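Long-range contacts in inorganic pyrophosphatase (Ehrlichia chaffeensis, PDB 3LO0), which probably catalyses the magnesium-dependent hydrolysis of inorganic pyrophosphate to two phosphate ions, working as a homohexamer: residues V39-S44 and F99-G104; A105-R110 and A129-K134. All blocks are in the same frame, centred on the assembly; numbering follows the deposited sequence.

Contact 1. Residues V39-S44 and F99-G104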
ATOM      1  N   VAL A  39     -18.715  -5.388  16.182  1.00 21.82           N
ATOM      2  CA  VAL A  39     -18.896  -5.405  14.748  1.00 21.03           C
ATOM      3  C   VAL A  39     -17.813  -6.273  14.094  1.00 20.97           C
ATOM      4  O   VAL A  39     -16.611  -6.077  14.339  1.00 20.83           O
ATOM      5  CB  VAL A  39     -18.838  -3.977  14.176  1.00 21.47           C
ATOM      6  CG1 VAL A  39     -19.132  -4.007  12.660  1.00 21.12           C
ATOM      7  CG2 VAL A  39     -19.794  -3.047  14.955  1.00 22.45           C
ATOM      8  N   ILE A  40     -18.237  -7.234  13.285  1.00 20.00           N
ATOM      9  CA  ILE A  40     -17.301  -8.040  12.499  1.00 21.04           C
ATOM     10  C   ILE A  40     -17.103  -7.333  11.205  1.00 19.61           C
ATOM     11  O   ILE A  40     -18.067  -7.122  10.472  1.00 20.30           O
ATOM     12  CB  ILE A  40     -17.812  -9.460  12.220  1.00 21.16           C
ATOM     13  CG1 ILE A  40     -17.825 -10.237  13.525  1.00 23.63           C
ATOM     14  CG2 ILE A  40     -16.878 -10.148  11.179  1.00 23.88           C
ATOM     15  CD1 ILE A  40     -18.182 -11.708  13.400  1.00 25.05           C
ATOM     16  N   ILE A  41     -15.873  -6.913  10.941  1.00 20.25           N
ATOM     17  CA  ILE A  41     -15.553  -6.174   9.732  1.00 19.42           C
ATOM     18  C   ILE A  41     -15.488  -7.115   8.521  1.00 20.37           C
ATOM     19  O   ILE A  41     -14.851  -8.191   8.569  1.00 20.22           O
ATOM     20  CB  ILE A  41     -14.242  -5.360   9.860  1.00 19.03           C
ATOM     21  CG1 ILE A  41     -14.336  -4.301  10.986  1.00 19.27           C
ATOM     22  CG2 ILE A  41     -13.930  -4.642   8.542  1.00 18.70           C
ATOM     23  CD1 ILE A  41     -15.536  -3.352  10.837  1.00 20.23           C
ATOM     24  N   GLU A  42     -16.171  -6.715   7.461  1.00 19.46           N
ATOM     25  CA  GLU A  42     -16.146  -7.428   6.201  1.00 20.71           C
ATOM     26  C   GLU A  42     -15.263  -6.773   5.159  1.00 21.36           C
ATOM     27  O   GLU A  42     -14.568  -7.475   4.411  1.00 21.51           O
ATOM     28  CB  GLU A  42     -17.548  -7.530   5.635  1.00 20.28           C
ATOM     29  CG  GLU A  42     -18.405  -8.492   6.375  1.00 22.26           C
ATOM     30  CD  GLU A  42     -19.831  -8.433   5.921  1.00 25.57           C
ATOM     31  OE1 GLU A  42     -20.413  -7.319   5.993  1.00 23.69           O
ATOM     32  OE2 GLU A  42     -20.366  -9.495   5.506  1.00 24.16           O
ATOM     33  N   ILE A  43     -15.322  -5.437   5.101  1.00 21.20           N
ATOM     34  CA  ILE A  43     -14.599  -4.641   4.112  1.00 20.12           C
ATOM     35  C   ILE A  43     -13.907  -3.464   4.816  1.00 19.92           C
ATOM     36  O   ILE A  43     -14.554  -2.694   5.545  1.00 19.85           O
ATOM     37  CB  ILE A  43     -15.600  -4.053   3.069  1.00 20.42           C
ATOM     38  CG1 ILE A  43     -16.362  -5.198   2.375  1.00 21.93           C
ATOM     39  CG2 ILE A  43     -14.884  -3.155   2.068  1.00 21.96           C
ATOM     40  CD1 ILE A  43     -17.496  -4.771   1.525  1.00 20.65           C
ATOM     41  N   SER A  44     -12.628  -3.297   4.538  1.00 20.43           N
ATOM     42  CA  SER A  44     -11.807  -2.269   5.172  1.00 22.39           C
ATOM     43  C   SER A  44     -12.089  -0.939   4.509  1.00 22.93           C
ATOM     44  O   SER A  44     -12.276  -0.908   3.313  1.00 22.78           O
ATOM     45  CB  SER A  44     -10.329  -2.622   5.006  1.00 23.02           C
ATOM     46  OG  SER A  44     -10.048  -3.890   5.541  1.00 21.97           O
ATOM     47  N   PHE A  99      -7.706   4.396  10.825  1.00 26.87           N
ATOM     48  CA  PHE A  99      -6.955   3.460   9.965  1.00 27.21           C
ATOM     49  C   PHE A  99      -7.876   2.303   9.563  1.00 26.91           C
ATOM     50  O   PHE A  99      -8.778   1.945  10.327  1.00 26.17           O
ATOM     51  CB  PHE A  99      -5.760   2.887  10.718  1.00 27.91           C
ATOM     52  CG  PHE A  99      -4.741   3.931  11.076  1.00 31.00           C
ATOM     53  CD1 PHE A  99      -3.907   4.451  10.094  1.00 32.71           C
ATOM     54  CD2 PHE A  99      -4.663   4.436  12.358  1.00 34.95           C
ATOM     55  CE1 PHE A  99      -2.967   5.441  10.404  1.00 34.99           C
ATOM     56  CE2 PHE A  99      -3.716   5.430  12.678  1.00 36.10           C
ATOM     57  CZ  PHE A  99      -2.885   5.924  11.701  1.00 36.20           C
ATOM     58  N   PRO A 100      -7.633   1.696   8.399  1.00 26.42           N
ATOM     59  CA  PRO A 100      -8.470   0.532   8.023  1.00 26.09           C
ATOM     60  C   PRO A 100      -8.336  -0.605   9.021  1.00 25.14           C
ATOM     61  O   PRO A 100      -7.269  -0.812   9.573  1.00 24.29           O
ATOM     62  CB  PRO A 100      -7.895   0.092   6.659  1.00 25.53           C
ATOM     63  CG  PRO A 100      -7.167   1.285   6.131  1.00 28.14           C
ATOM     64  CD  PRO A 100      -6.688   2.071   7.331  1.00 27.63           C
ATOM     65  N   VAL A 101      -9.436  -1.317   9.260  1.00 23.83           N
ATOM     66  CA  VAL A 101      -9.438  -2.510  10.093  1.00 23.56           C
ATOM     67  C   VAL A 101      -9.621  -3.712   9.185  1.00 23.82           C
ATOM     68  O   VAL A 101     -10.432  -3.685   8.259  1.00 23.04           O
ATOM     69  CB  VAL A 101     -10.583  -2.442  11.107  1.00 23.34           C
ATOM     70  CG1 VAL A 101     -10.700  -3.733  11.899  1.00 22.00           C
ATOM     71  CG2 VAL A 101     -10.422  -1.201  11.993  1.00 24.10           C
ATOM     72  N   MET A 102      -8.869  -4.783   9.429  1.00 25.38           N
ATOM     73  CA  MET A 102      -8.898  -5.899   8.500  1.00 26.22           C
ATOM     74  C   MET A 102     -10.222  -6.653   8.536  1.00 25.86           C
ATOM     75  O   MET A 102     -10.905  -6.721   9.579  1.00 25.13           O
ATOM     76  CB  MET A 102      -7.715  -6.851   8.733  1.00 27.49           C
ATOM     77  CG  MET A 102      -7.768  -7.619  10.012  1.00 29.79           C
ATOM     78  SD  MET A 102      -6.337  -8.720  10.251  1.00 32.99           S
ATOM     79  CE  MET A 102      -6.745  -9.170  11.934  1.00 31.00           C
ATOM     80  N   SER A 103     -10.588  -7.212   7.383  1.00 25.91           N
ATOM     81  CA  SER A 103     -11.733  -8.112   7.295  1.00 25.95           C
ATOM     82  C   SER A 103     -11.490  -9.241   8.257  1.00 26.26           C
ATOM     83  O   SER A 103     -10.396  -9.780   8.328  1.00 26.55           O
ATOM     84  CB  SER A 103     -11.869  -8.766   5.917  1.00 26.79           C
ATOM     85  OG  SER A 103     -11.899  -7.828   4.926  1.00 27.26           O
ATOM     86  N   GLY A 104     -12.531  -9.610   8.980  1.00 25.10           N
ATOM     87  CA  GLY A 104     -12.473 -10.704   9.914  1.00 25.93           C
ATOM     88  C   GLY A 104     -12.297 -10.304  11.357  1.00 25.66           C
ATOM     89  O   GLY A 104     -12.584 -11.101  12.242  1.00 26.75           O
TER
HETATM   90  O   HOH W   1     -11.418  -5.218   2.656  1.00 23.44           O
HETATM   91  O   HOH W   2      -8.582  -6.425   5.180  1.00 38.00           O

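Contact 2. Residues A105-R110 and A129-K134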
ATOM      1  N   ALA A 105     -11.783  -9.094  11.601  1.00 24.75           N
ATOM      2  CA  ALA A 105     -11.523  -8.619  12.939  1.00 24.64           C
ATOM      3  C   ALA A 105     -12.814  -8.147  13.605  1.00 24.09           C
ATOM      4  O   ALA A 105     -13.695  -7.600  12.929  1.00 23.08           O
ATOM      5  CB  ALA A 105     -10.498  -7.452  12.900  1.00 24.61           C
ATOM      6  N   VAL A 106     -12.933  -8.355  14.922  1.00 23.68           N
ATOM      7  CA  VAL A 106     -14.040  -7.758  15.679  1.00 23.29           C
ATOM      8  C   VAL A 106     -13.577  -6.427  16.233  1.00 23.53           C
ATOM      9  O   VAL A 106     -12.511  -6.336  16.865  1.00 24.30           O
ATOM     10  CB  VAL A 106     -14.471  -8.635  16.864  1.00 23.99           C
ATOM     11  CG1 VAL A 106     -15.700  -8.030  17.583  1.00 25.90           C
ATOM     12  CG2 VAL A 106     -14.761 -10.052  16.403  1.00 26.81           C
ATOM     13  N   ILE A 107     -14.391  -5.404  16.066  1.00 22.58           N
ATOM     14  CA  ILE A 107     -14.154  -4.137  16.747  1.00 22.38           C
ATOM     15  C   ILE A 107     -15.344  -3.760  17.638  1.00 22.78           C
ATOM     16  O   ILE A 107     -16.520  -3.890  17.268  1.00 20.71           O
ATOM     17  CB  ILE A 107     -13.786  -3.017  15.759  1.00 22.64           C
ATOM     18  CG1 ILE A 107     -13.389  -1.722  16.502  1.00 23.04           C
ATOM     19  CG2 ILE A 107     -14.908  -2.805  14.757  1.00 21.69           C
ATOM     20  CD1 ILE A 107     -12.725  -0.647  15.567  1.00 20.77           C
ATOM     21  N   ARG A 108     -15.012  -3.301  18.834  1.00 23.16           N
ATOM     22  CA  ARG A 108     -16.009  -2.794  19.754  1.00 24.11           C
ATOM     23  C   ARG A 108     -16.320  -1.343  19.380  1.00 23.38           C
ATOM     24  O   ARG A 108     -15.394  -0.459  19.308  1.00 24.23           O
ATOM     25  CB  ARG A 108     -15.472  -2.862  21.159  1.00 25.37           C
ATOM     26  CG  ARG A 108     -15.113  -4.252  21.618  1.00 30.33           C
ATOM     27  CD  ARG A 108     -14.350  -4.175  22.945  1.00 36.05           C
ATOM     28  NE  ARG A 108     -12.961  -3.777  22.706  1.00 39.67           N
ATOM     29  CZ  ARG A 108     -12.029  -3.683  23.652  1.00 44.75           C
ATOM     30  NH1 ARG A 108     -12.329  -3.935  24.928  1.00 47.10           N
ATOM     31  NH2 ARG A 108     -10.788  -3.340  23.321  1.00 46.28           N
ATOM     32  N   ALA A 109     -17.583  -1.105  19.058  1.00 21.84           N
ATOM     33  CA  ALA A 109     -18.004   0.184  18.540  1.00 21.69           C
ATOM     34  C   ALA A 109     -19.215   0.694  19.272  1.00 21.47           C
ATOM     35  O   ALA A 109     -19.828  -0.018  20.067  1.00 20.86           O
ATOM     36  CB  ALA A 109     -18.290   0.105  17.039  1.00 20.29           C
ATOM     37  N   ARG A 110     -19.544   1.952  19.018  1.00 22.19           N
ATOM     38  CA  ARG A 110     -20.790   2.492  19.549  1.00 22.70           C
ATOM     39  C   ARG A 110     -21.497   3.262  18.479  1.00 21.50           C
ATOM     40  O   ARG A 110     -20.873   4.042  17.737  1.00 21.25           O
ATOM     41  CB  ARG A 110     -20.597   3.306  20.816  1.00 23.26           C
ATOM     42  CG  ARG A 110     -19.630   4.433  20.739  1.00 25.77           C
ATOM     43  CD  ARG A 110     -19.505   5.131  22.134  1.00 29.26           C
ATOM     44  NE  ARG A 110     -18.526   6.204  21.998  1.00 28.57           N
ATOM     45  CZ  ARG A 110     -18.761   7.359  21.366  1.00 28.24           C
ATOM     46  NH1 ARG A 110     -17.781   8.243  21.238  1.00 27.05           N
ATOM     47  NH2 ARG A 110     -19.965   7.636  20.870  1.00 28.71           N
ATOM     48  N   ALA A 129     -21.245   4.072  13.313  1.00 19.70           N
ATOM     49  CA  ALA A 129     -20.705   3.904  14.654  1.00 19.26           C
ATOM     50  C   ALA A 129     -19.252   4.326  14.659  1.00 19.31           C
ATOM     51  O   ALA A 129     -18.629   4.469  13.594  1.00 19.91           O
ATOM     52  CB  ALA A 129     -20.854   2.411  15.106  1.00 18.90           C
ATOM     53  N   VAL A 130     -18.724   4.547  15.858  1.00 19.68           N
ATOM     54  CA  VAL A 130     -17.344   4.890  16.047  1.00 19.38           C
ATOM     55  C   VAL A 130     -16.744   3.936  17.045  1.00 20.17           C
ATOM     56  O   VAL A 130     -17.475   3.301  17.803  1.00 19.74           O
ATOM     57  CB  VAL A 130     -17.149   6.320  16.539  1.00 19.87           C
ATOM     58  CG1 VAL A 130     -17.675   7.319  15.505  1.00 18.55           C
ATOM     59  CG2 VAL A 130     -17.786   6.498  17.975  1.00 18.41           C
ATOM     60  N   PRO A 131     -15.422   3.810  17.031  1.00 20.68           N
ATOM     61  CA  PRO A 131     -14.773   2.960  18.028  1.00 21.95           C
ATOM     62  C   PRO A 131     -15.029   3.462  19.454  1.00 22.12           C
ATOM     63  O   PRO A 131     -15.137   4.682  19.685  1.00 22.39           O
ATOM     64  CB  PRO A 131     -13.297   3.061  17.674  1.00 22.44           C
ATOM     65  CG  PRO A 131     -13.260   3.474  16.211  1.00 20.74           C
ATOM     66  CD  PRO A 131     -14.452   4.372  16.069  1.00 21.53           C
ATOM     67  N   THR A 132     -15.117   2.542  20.407  1.00 22.92           N
ATOM     68  CA  THR A 132     -15.330   2.942  21.783  1.00 24.41           C
ATOM     69  C   THR A 132     -14.068   3.604  22.323  1.00 25.90           C
ATOM     70  O   THR A 132     -12.976   3.421  21.781  1.00 24.26           O
ATOM     71  CB  THR A 132     -15.716   1.757  22.685  1.00 24.48           C
ATOM     72  OG1 THR A 132     -14.657   0.802  22.687  1.00 25.78           O
ATOM     73  CG2 THR A 132     -16.974   1.102  22.152  1.00 24.63           C
ATOM     74  N   HIS A 133     -14.228   4.321  23.434  1.00 27.85           N
ATOM     75  CA  HIS A 133     -13.151   5.120  23.997  1.00 29.10           C
ATOM     76  C   HIS A 133     -11.949   4.253  24.351  1.00 30.09           C
ATOM     77  O   HIS A 133     -10.809   4.704  24.273  1.00 30.03           O
ATOM     78  CB  HIS A 133     -13.627   5.926  25.201  1.00 31.06           C
ATOM     79  CG  HIS A 133     -13.774   5.131  26.456  1.00 35.12           C
ATOM     80  ND1 HIS A 133     -12.755   5.018  27.383  1.00 41.87           N
ATOM     81  CD2 HIS A 133     -14.823   4.436  26.957  1.00 39.86           C
ATOM     82  CE1 HIS A 133     -13.170   4.274  28.396  1.00 43.43           C
ATOM     83  NE2 HIS A 133     -14.420   3.910  28.166  1.00 43.48           N
ATOM     84  N   LYS A 134     -12.223   3.011  24.717  1.00 30.14           N
ATOM     85  CA  LYS A 134     -11.211   2.005  24.961  1.00 31.74           C
ATOM     86  C   LYS A 134     -10.349   1.768  23.737  1.00 31.52           C
ATOM     87  O   LYS A 134      -9.131   1.618  23.849  1.00 34.04           O
ATOM     88  CB  LYS A 134     -11.897   0.676  25.345  1.00 31.87           C
TER
HETATM   89  O   HOH W   3     -16.985   4.748  24.454  1.00 43.78           O
HETATM   90  O   HOH W   4     -14.938   6.938  21.134  1.00 43.88           O

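Contact 1. Residues V39-S44 and F99-G104
Ser-103 and Ser-44 each send a hydroxyl across to a backbone carbonyl of the facing segment. Ser-103 OG donates to Glu-42 O at 2.7 Å, approaching from well above the carbonyl plane. The reverse bond, from Ser-44 OG to Val-101 O, spans 2.8 Å and again comes down from above the plane; OG is set against that oxygen by lying anti to its own carbonyl carbon, beside the backbone N (chi1 -57°). A backbone bond, Gly-104 N to Ile-41 O at 2.8 Å, is almost straight at its hydrogen (175°), and the CA-H of Ser-103 leans on the same oxygen. Two waters fill in between. One takes the N-H of Ser-103 and donates to Ser-44 OG; the other accepts from Ser-44 N and reaches Ser-103 OG only weakly.

Further out, Ile-41 lays its branches against the loop: CG2 rests on Val-101 O, while CG1 meets Val-101 CG1 at 3.8 Å, the two side chains crossing at about a right angle. Ser-44 CB packs on Pro-100 CB at 4.0 Å. At the positive phi of Gly-104 (100°) a side chain would collide with the carbonyl oxygen of Ser-103, so glycine suits the turn into strand 106-118.

Glu-42 and Ile-43 form a classic beta bulge opposite Tyr-77, a predicted substrate-binding residue. The chain turns a corner at Glu-42, which directs its CB away from the loop and accepts from Phe-54 N through OE2. Asn-76 holds Val-101 N, and Tyr-52 of a second subunit binds Met-102 N. Past the Gly-104 bond, hydroxyls and waters thus make the polar links: the serines satisfy a carbonyl oxygen on each segment, the waters serve the N-H groups of Ser-44 and Ser-103, and together they tie the turn following strand 37-41 to a loop at the subunit interface.

Contact 2. Residues A105-R110 and A129-K134
Arg-110 and Val-130 face each other as a hydrogen-bonded pair in the antiparallel beta hairpin of strands 106-118 and 124-131. Arg-110 N donates to Val-130 O at 2.8 Å, and Val-130 N returns a bond to Arg-110 O at 2.9 Å. Their side chains lie on one face of the sheet. Arg-110 starts with CG between its backbone N and carbonyl carbon (chi1 55°) and runs extended from CG to NE, which carries the guanidinium over its neighbour: Val-130 CG2 sits over the centre of one face, 3.6 Å from Arg-110 CZ. NH2 of that group donates outside the two segments, to Ile-142 O, while NH1 is joined back to Pro-131 O through a water.

Thr-132, just past the strand, adds the third backbone bond, its N donating to Arg-108 O at 3.2 Å. Its methyl CG2 lies anti to its carbonyl carbon and fits against the backbone of Arg-108 and Ala-109, 3.7 Å from Ala-109 C. Between these bonds Ala-109 and Pro-131 make a non-hydrogen-bonded pair whose side chains diverge, and the short segments 106-110 and 129-131 run at 128° to each other, well short of exactly antiparallel.

Arg-108 packs on Val-63 of a second subunit and makes a long, weak ion pair through NH2 with Asp-64 OD1 of that neighbour. The hairpin therefore joins the chain's buried sheet to the hexamer interface. Within the hairpin the small methyls of Ala-109 and Ala-129 meet, CB to CB at 4.0 Å.

How the contacts relate
The two contacts follow one another along the chain: contact 1 closes at Gly-104 and contact 2 opens at Ala-105, with centres about 11 Å apart. They share one mixed sheet, in which strand 106-118 pairs antiparallel with both strand 37-41 and strand 124-131. Probable backbone bonds join them directly, Val-39 N to Ile-107 O at 2.9 Å and Ile-41 N to Ala-105 O at 3.0 Å. Contact 1 thus fastens the loop leading into strand 106-118, and contact 2 pairs that strand with its hairpin partner. Both touch the second subunit, so this part of the sheet contributes to hexamer assembly as well as to the core.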